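PDB 3DOR: protein CT_858, which is a secreted chlamydial protease, probably a serine-type endopeptidase with a PDZ-like domain and an S41-family peptidase domain. Local coordinates for residues S290-S302 against N330-G344. Sequence-based numbering, arbitrary orientation.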
ATOM      1  N   SER B 290      42.562  24.461 -23.291  1.00 27.13           N
ATOM      2  CA  SER B 290      41.208  24.404 -22.726  1.00 27.89           C
ATOM      3  C   SER B 290      40.237  23.509 -23.473  1.00 26.97           C
ATOM      4  O   SER B 290      40.255  23.439 -24.698  1.00 29.08           O
ATOM      5  CB  SER B 290      40.599  25.802 -22.620  1.00 28.26           C
ATOM      6  OG  SER B 290      41.349  26.596 -21.719  1.00 37.80           O
ATOM      7  N   HIS B 291      39.374  22.854 -22.702  1.00 26.45           N
ATOM      8  CA  HIS B 291      38.365  21.937 -23.207  1.00 28.02           C
ATOM      9  C   HIS B 291      37.015  22.297 -22.599  1.00 27.79           C
ATOM     10  O   HIS B 291      36.947  22.708 -21.443  1.00 28.91           O
ATOM     11  CB  HIS B 291      38.697  20.507 -22.781  1.00 28.90           C
ATOM     12  CG  HIS B 291      39.993  19.992 -23.316  1.00 31.14           C
ATOM     13  ND1 HIS B 291      40.156  19.612 -24.632  1.00 31.65           N
ATOM     14  CD2 HIS B 291      41.186  19.779 -22.711  1.00 31.06           C
ATOM     15  CE1 HIS B 291      41.396  19.184 -24.812  1.00 33.49           C
ATOM     16  NE2 HIS B 291      42.040  19.276 -23.663  1.00 33.29           N
ATOM     17  N   LYS B 292      35.940  22.142 -23.364  1.00 25.90           N
ATOM     18  CA  LYS B 292      34.613  22.425 -22.835  1.00 26.79           C
ATOM     19  C   LYS B 292      34.120  21.130 -22.208  1.00 26.03           C
ATOM     20  O   LYS B 292      34.133  20.079 -22.839  1.00 24.82           O
ATOM     21  CB  LYS B 292      33.660  22.886 -23.942  1.00 29.09           C
ATOM     22  CG  LYS B 292      34.148  24.127 -24.679  1.00 30.93           C
ATOM     23  CD  LYS B 292      32.996  24.941 -25.252  1.00 34.34           C
ATOM     24  CE  LYS B 292      32.225  24.178 -26.295  1.00 36.28           C
ATOM     25  NZ  LYS B 292      31.040  24.946 -26.786  1.00 36.25           N
ATOM     26  N   VAL B 293      33.707  21.201 -20.953  1.00 25.58           N
ATOM     27  CA  VAL B 293      33.249  20.004 -20.267  1.00 26.11           C
ATOM     28  C   VAL B 293      31.909  20.191 -19.580  1.00 24.74           C
ATOM     29  O   VAL B 293      31.663  21.206 -18.936  1.00 22.97           O
ATOM     30  CB  VAL B 293      34.299  19.548 -19.220  1.00 26.69           C
ATOM     31  CG1 VAL B 293      33.797  18.319 -18.462  1.00 25.33           C
ATOM     32  CG2 VAL B 293      35.630  19.241 -19.924  1.00 24.43           C
ATOM     33  N   GLY B 294      31.039  19.202 -19.728  1.00 24.75           N
ATOM     34  CA  GLY B 294      29.746  19.287 -19.082  1.00 24.12           C
ATOM     35  C   GLY B 294      29.797  18.734 -17.673  1.00 24.49           C
ATOM     36  O   GLY B 294      30.627  17.871 -17.358  1.00 24.61           O
ATOM     37  N   PHE B 295      28.931  19.265 -16.813  1.00 25.06           N
ATOM     38  CA  PHE B 295      28.809  18.812 -15.434  1.00 23.64           C
ATOM     39  C   PHE B 295      27.319  18.612 -15.177  1.00 24.92           C
ATOM     40  O   PHE B 295      26.498  19.498 -15.439  1.00 23.57           O
ATOM     41  CB  PHE B 295      29.353  19.829 -14.435  1.00 23.77           C
ATOM     42  CG  PHE B 295      29.173  19.403 -12.983  1.00 26.02           C
ATOM     43  CD1 PHE B 295      30.161  18.674 -12.324  1.00 26.17           C
ATOM     44  CD2 PHE B 295      27.992  19.688 -12.300  1.00 24.94           C
ATOM     45  CE1 PHE B 295      29.978  18.236 -11.007  1.00 25.18           C
ATOM     46  CE2 PHE B 295      27.797  19.255 -10.984  1.00 26.60           C
ATOM     47  CZ  PHE B 295      28.791  18.528 -10.337  1.00 27.17           C
ATOM     48  N   LEU B 296      26.978  17.440 -14.668  1.00 24.15           N
ATOM     49  CA  LEU B 296      25.595  17.096 -14.384  1.00 25.28           C
ATOM     50  C   LEU B 296      25.547  16.314 -13.078  1.00 24.37           C
ATOM     51  O   LEU B 296      26.348  15.417 -12.872  1.00 24.24           O
ATOM     52  CB  LEU B 296      25.042  16.230 -15.521  1.00 24.87           C
ATOM     53  CG  LEU B 296      23.629  15.635 -15.437  1.00 28.12           C
ATOM     54  CD1 LEU B 296      23.588  14.519 -14.417  1.00 33.64           C
ATOM     55  CD2 LEU B 296      22.635  16.717 -15.074  1.00 26.59           C
ATOM     56  N   ARG B 297      24.628  16.663 -12.185  1.00 24.56           N
ATOM     57  CA  ARG B 297      24.499  15.908 -10.939  1.00 24.23           C
ATOM     58  C   ARG B 297      23.182  15.137 -10.986  1.00 23.00           C
ATOM     59  O   ARG B 297      22.140  15.715 -11.311  1.00 25.51           O
ATOM     60  CB  ARG B 297      24.515  16.841  -9.716  1.00 23.61           C
ATOM     61  CG  ARG B 297      24.228  16.117  -8.390  1.00 24.78           C
ATOM     62  CD  ARG B 297      24.389  16.997  -7.133  1.00 22.43           C
ATOM     63  NE  ARG B 297      23.757  16.335  -5.993  1.00 24.80           N
ATOM     64  CZ  ARG B 297      24.179  15.184  -5.467  1.00 24.78           C
ATOM     65  NH1 ARG B 297      25.251  14.568  -5.952  1.00 25.12           N
ATOM     66  NH2 ARG B 297      23.484  14.605  -4.503  1.00 23.77           N
ATOM     67  N   ILE B 298      23.231  13.830 -10.728  1.00 19.56           N
ATOM     68  CA  ILE B 298      22.011  13.011 -10.682  1.00 20.92           C
ATOM     69  C   ILE B 298      21.867  12.835  -9.174  1.00 21.81           C
ATOM     70  O   ILE B 298      22.629  12.092  -8.558  1.00 23.67           O
ATOM     71  CB  ILE B 298      22.203  11.633 -11.378  1.00 20.07           C
ATOM     72  CG1 ILE B 298      22.493  11.828 -12.867  1.00 18.27           C
ATOM     73  CG2 ILE B 298      20.949  10.782 -11.217  1.00 17.05           C
ATOM     74  CD1 ILE B 298      22.727  10.512 -13.631  1.00 19.70           C
ATOM     75  N   PRO B 299      20.889  13.519  -8.559  1.00 23.10           N
ATOM     76  CA  PRO B 299      20.673  13.452  -7.112  1.00 22.45           C
ATOM     77  C   PRO B 299      19.951  12.239  -6.530  1.00 24.45           C
ATOM     78  O   PRO B 299      20.243  11.817  -5.402  1.00 25.18           O
ATOM     79  CB  PRO B 299      19.943  14.766  -6.833  1.00 21.88           C
ATOM     80  CG  PRO B 299      19.024  14.863  -8.012  1.00 22.60           C
ATOM     81  CD  PRO B 299      19.886  14.399  -9.196  1.00 23.94           C
ATOM     82  N   THR B 300      19.013  11.684  -7.283  1.00 22.68           N
ATOM     83  CA  THR B 300      18.255  10.531  -6.815  1.00 22.37           C
ATOM     84  C   THR B 300      17.650   9.815  -8.009  1.00 24.89           C
ATOM     85  O   THR B 300      17.545  10.400  -9.093  1.00 24.51           O
ATOM     86  CB  THR B 300      17.098  10.964  -5.894  1.00 22.74           C
ATOM     87  OG1 THR B 300      16.306   9.820  -5.557  1.00 22.06           O
ATOM     88  CG2 THR B 300      16.204  11.987  -6.602  1.00 20.86           C
ATOM     89  N   TYR B 301      17.266   8.553  -7.819  1.00 23.41           N
ATOM     90  CA  TYR B 301      16.637   7.806  -8.889  1.00 23.94           C
ATOM     91  C   TYR B 301      15.141   7.635  -8.646  1.00 24.43           C
ATOM     92  O   TYR B 301      14.449   6.944  -9.392  1.00 24.76           O
ATOM     93  CB  TYR B 301      17.342   6.462  -9.121  1.00 22.72           C
ATOM     94  CG  TYR B 301      18.741   6.654  -9.690  1.00 22.16           C
ATOM     95  CD1 TYR B 301      19.866   6.574  -8.868  1.00 22.02           C
ATOM     96  CD2 TYR B 301      18.934   6.998 -11.033  1.00 22.57           C
ATOM     97  CE1 TYR B 301      21.152   6.839  -9.363  1.00 21.39           C
ATOM     98  CE2 TYR B 301      20.227   7.266 -11.540  1.00 21.76           C
ATOM     99  CZ  TYR B 301      21.324   7.188 -10.693  1.00 20.13           C
ATOM    100  OH  TYR B 301      22.590   7.492 -11.147  1.00 23.57           O
ATOM    101  N   SER B 302      14.634   8.253  -7.589  1.00 25.34           N
ATOM    102  CA  SER B 302      13.195   8.212  -7.372  1.00 29.40           C
ATOM    103  C   SER B 302      12.832   9.616  -7.854  1.00 27.98           C
ATOM    104  O   SER B 302      12.758  10.571  -7.079  1.00 26.53           O
ATOM    105  CB  SER B 302      12.840   7.984  -5.893  1.00 29.85           C
ATOM    106  OG  SER B 302      13.187   9.084  -5.094  1.00 40.99           O
ATOM    107  N   ASN B 330      27.848  20.551 -27.471  1.00 25.60           N
ATOM    108  CA  ASN B 330      28.615  21.673 -26.949  1.00 25.33           C
ATOM    109  C   ASN B 330      29.632  21.271 -25.912  1.00 26.98           C
ATOM    110  O   ASN B 330      30.047  22.095 -25.097  1.00 27.52           O
ATOM    111  CB  ASN B 330      27.651  22.672 -26.329  1.00 22.36           C
ATOM    112  CG  ASN B 330      26.690  23.232 -27.339  1.00 25.73           C
ATOM    113  OD1 ASN B 330      27.012  24.186 -28.046  1.00 26.60           O
ATOM    114  ND2 ASN B 330      25.508  22.627 -27.437  1.00 27.45           N
ATOM    115  N   THR B 331      30.078  20.026 -25.981  1.00 24.68           N
ATOM    116  CA  THR B 331      30.982  19.536 -24.970  1.00 25.76           C
ATOM    117  C   THR B 331      31.931  18.455 -25.523  1.00 26.46           C
ATOM    118  O   THR B 331      31.654  17.851 -26.563  1.00 23.67           O
ATOM    119  CB  THR B 331      30.072  19.022 -23.821  1.00 27.75           C
ATOM    120  OG1 THR B 331      30.390  19.695 -22.602  1.00 33.13           O
ATOM    121  CG2 THR B 331      30.145  17.552 -23.693  1.00 20.98           C
ATOM    122  N   GLU B 332      33.054  18.229 -24.843  1.00 27.57           N
ATOM    123  CA  GLU B 332      34.023  17.203 -25.257  1.00 27.22           C
ATOM    124  C   GLU B 332      34.008  15.998 -24.304  1.00 26.22           C
ATOM    125  O   GLU B 332      34.475  14.920 -24.644  1.00 26.91           O
ATOM    126  CB  GLU B 332      35.451  17.777 -25.286  1.00 28.26           C
ATOM    127  CG  GLU B 332      35.713  18.814 -26.376  1.00 30.26           C
ATOM    128  CD  GLU B 332      37.062  19.505 -26.199  1.00 31.95           C
ATOM    129  OE1 GLU B 332      38.110  18.827 -26.303  1.00 33.19           O
ATOM    130  OE2 GLU B 332      37.079  20.728 -25.948  1.00 31.81           O
ATOM    131  N   ALA B 333      33.518  16.206 -23.092  1.00 25.89           N
ATOM    132  CA  ALA B 333      33.442  15.140 -22.097  1.00 25.83           C
ATOM    133  C   ALA B 333      32.380  15.565 -21.099  1.00 24.30           C
ATOM    134  O   ALA B 333      31.962  16.719 -21.101  1.00 23.68           O
ATOM    135  CB  ALA B 333      34.788  14.948 -21.398  1.00 20.99           C
ATOM    136  N   LEU B 334      31.959  14.641 -20.241  1.00 22.98           N
ATOM    137  CA  LEU B 334      30.909  14.927 -19.280  1.00 21.57           C
ATOM    138  C   LEU B 334      31.231  14.369 -17.895  1.00 23.12           C
ATOM    139  O   LEU B 334      31.584  13.196 -17.752  1.00 22.60           O
ATOM    140  CB  LEU B 334      29.605  14.288 -19.765  1.00 22.83           C
ATOM    141  CG  LEU B 334      28.196  14.730 -19.332  1.00 27.77           C
ATOM    142  CD1 LEU B 334      27.369  13.480 -19.115  1.00 26.45           C
ATOM    143  CD2 LEU B 334      28.194  15.594 -18.093  1.00 24.07           C
ATOM    144  N   ILE B 335      31.096  15.213 -16.879  1.00 21.43           N
ATOM    145  CA  ILE B 335      31.302  14.778 -15.511  1.00 21.34           C
ATOM    146  C   ILE B 335      29.919  14.623 -14.887  1.00 22.52           C
ATOM    147  O   ILE B 335      29.097  15.546 -14.938  1.00 24.43           O
ATOM    148  CB  ILE B 335      32.096  15.806 -14.687  1.00 21.82           C
ATOM    149  CG1 ILE B 335      33.529  15.927 -15.231  1.00 20.48           C
ATOM    150  CG2 ILE B 335      32.128  15.373 -13.217  1.00 22.72           C
ATOM    151  CD1 ILE B 335      34.321  17.047 -14.591  1.00 21.42           C
ATOM    152  N   ILE B 336      29.651  13.452 -14.319  1.00 21.60           N
ATOM    153  CA  ILE B 336      28.372  13.195 -13.669  1.00 19.05           C
ATOM    154  C   ILE B 336      28.611  13.019 -12.174  1.00 20.62           C
ATOM    155  O   ILE B 336      29.285  12.067 -11.750  1.00 19.41           O
ATOM    156  CB  ILE B 336      27.703  11.916 -14.237  1.00 21.08           C
ATOM    157  CG1 ILE B 336      27.307  12.140 -15.699  1.00 18.98           C
ATOM    158  CG2 ILE B 336      26.472  11.536 -13.396  1.00 18.86           C
ATOM    159  CD1 ILE B 336      26.666  10.927 -16.349  1.00 23.11           C
ATOM    160  N   ASP B 337      28.087  13.942 -11.374  1.00 19.63           N
ATOM    161  CA  ASP B 337      28.240  13.841  -9.932  1.00 20.74           C
ATOM    162  C   ASP B 337      27.064  13.014  -9.434  1.00 22.37           C
ATOM    163  O   ASP B 337      25.920  13.451  -9.493  1.00 21.55           O
ATOM    164  CB  ASP B 337      28.210  15.224  -9.278  1.00 22.26           C
ATOM    165  CG  ASP B 337      28.139  15.145  -7.756  1.00 23.72           C
ATOM    166  OD1 ASP B 337      27.845  16.180  -7.123  1.00 20.88           O
ATOM    167  OD2 ASP B 337      28.378  14.045  -7.198  1.00 22.06           O
ATOM    168  N   GLN B 338      27.341  11.812  -8.950  1.00 23.12           N
ATOM    169  CA  GLN B 338      26.275  10.956  -8.467  1.00 23.36           C
ATOM    170  C   GLN B 338      26.430  10.629  -6.977  1.00 24.10           C
ATOM    171  O   GLN B 338      25.815   9.685  -6.482  1.00 21.92           O
ATOM    172  CB  GLN B 338      26.256   9.664  -9.281  1.00 23.60           C
ATOM    173  CG  GLN B 338      24.981   8.906  -9.141  1.00 24.49           C
ATOM    174  CD  GLN B 338      25.190   7.422  -8.974  1.00 24.20           C
ATOM    175  OE1 GLN B 338      24.365   6.633  -9.418  1.00 26.94           O
ATOM    176  NE2 GLN B 338      26.278   7.031  -8.311  1.00 23.90           N
ATOM    177  N   THR B 339      27.254  11.404  -6.272  1.00 23.96           N
ATOM    178  CA  THR B 339      27.476  11.189  -4.838  1.00 23.73           C
ATOM    179  C   THR B 339      26.219  11.465  -4.007  1.00 24.74           C
ATOM    180  O   THR B 339      25.310  12.148  -4.470  1.00 23.24           O
ATOM    181  CB  THR B 339      28.595  12.106  -4.309  1.00 22.77           C
ATOM    182  OG1 THR B 339      28.260  13.476  -4.574  1.00 24.02           O
ATOM    183  CG2 THR B 339      29.914  11.786  -4.989  1.00 20.43           C
ATOM    184  N   ASN B 340      26.170  10.927  -2.786  1.00 23.35           N
ATOM    185  CA  ASN B 340      25.036  11.167  -1.892  1.00 22.95           C
ATOM    186  C   ASN B 340      23.694  11.009  -2.611  1.00 22.94           C
ATOM    187  O   ASN B 340      22.882  11.936  -2.671  1.00 23.92           O
ATOM    188  CB  ASN B 340      25.137  12.583  -1.311  1.00 22.63           C
ATOM    189  CG  ASN B 340      26.231  12.720  -0.262  1.00 24.50           C
ATOM    190  OD1 ASN B 340      27.056  11.826  -0.066  1.00 24.80           O
ATOM    191  ND2 ASN B 340      26.240  13.855   0.419  1.00 23.64           N
ATOM    192  N   ASN B 341      23.469   9.817  -3.135  1.00 22.49           N
ATOM    193  CA  ASN B 341      22.272   9.503  -3.894  1.00 20.64           C
ATOM    194  C   ASN B 341      21.701   8.228  -3.275  1.00 21.98           C
ATOM    195  O   ASN B 341      22.378   7.209  -3.227  1.00 21.94           O
ATOM    196  CB  ASN B 341      22.688   9.279  -5.346  1.00 22.41           C
ATOM    197  CG  ASN B 341      21.527   8.985  -6.253  1.00 21.92           C
ATOM    198  OD1 ASN B 341      20.647   8.201  -5.915  1.00 22.02           O
ATOM    199  ND2 ASN B 341      21.523   9.604  -7.430  1.00 24.38           N
ATOM    200  N   PRO B 342      20.437   8.267  -2.815  1.00 22.82           N
ATOM    201  CA  PRO B 342      19.736   7.143  -2.179  1.00 24.08           C
ATOM    202  C   PRO B 342      19.223   6.013  -3.066  1.00 25.36           C
ATOM    203  O   PRO B 342      18.699   5.028  -2.556  1.00 26.15           O
ATOM    204  CB  PRO B 342      18.586   7.831  -1.465  1.00 23.82           C
ATOM    205  CG  PRO B 342      18.174   8.865  -2.497  1.00 24.40           C
ATOM    206  CD  PRO B 342      19.538   9.436  -2.932  1.00 22.95           C
ATOM    207  N   GLY B 343      19.366   6.141  -4.379  1.00 24.84           N
ATOM    208  CA  GLY B 343      18.860   5.104  -5.265  1.00 23.76           C
ATOM    209  C   GLY B 343      17.438   5.454  -5.675  1.00 25.45           C
ATOM    210  O   GLY B 343      17.085   6.632  -5.708  1.00 24.68           O
ATOM    211  N   GLY B 344      16.615   4.452  -5.978  1.00 26.54           N
ATOM    212  CA  GLY B 344      15.248   4.738  -6.369  1.00 26.82           C
ATOM    213  C   GLY B 344      14.611   3.742  -7.315  1.00 27.85           C
ATOM    214  O   GLY B 344      14.565   2.540  -7.032  1.00 27.70           O
TER
HETATM  215  O   HOH W   1      28.358  26.304 -26.373  1.00 41.52           O
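Strands 290-297 and 333-337 pair in parallel as neighbours in the mixed sheet of the S41 peptidase region, the two strands of a beta-alpha-beta unit whose crossover carries helix 316-330. The backbone ladder runs from Glu332 N on Lys292 O, through Gly294 N to Ala333 O, Ile335 N to Gly294 O (2.7 Å), Leu296 N to Ile335 O and Asp337 N to Leu296 O, to Ile298 N on Asp337 O. Val293, Phe295 and Arg297 share one face with Ile335 and Asp337, where helix 549-564 covers Ile335. There Phe295 CD1 lies 3.9 Å from Ile335 CG2, while its CZ reaches the CB of Asp337. On the other face Leu296 CB packs on Leu334 CD2; just past the strand, CD1 of Ile298 meets CG2 of Ile336. At the start of the pair Glu332 grips both His291 and the chain beside it: ND1 of His291 donates to Glu332 OE1 (2.8 Å), met on the syn side, and Lys292 N reaches Glu332 OE2 from above the carboxylate plane. At the C-terminal ends of the strands Arg297, extended from CG to NE with CG anti to the backbone N (chi1 174°), runs alongside Asp337. Its NH1 forms a salt bridge with Asp337 OD1 (3.3 Å), and NH1 and NH2 converge end-on upon Thr339 O, which lies in the guanidinium plane; NE turns to Ser257 O. In the loop at the guanidinium edge, Asp337 OD2 accepts from Thr339 N, closing an Asx turn, and also from Thr339 OG1. Asn341 ND2 crosses to Ile298 O, while its OD1 accepts from Gly343 N in an Asx turn of its own loop. Nearby, Tyr301 OH donates to an in-plane lone pair of Gln338 OE1 at 2.6 Å.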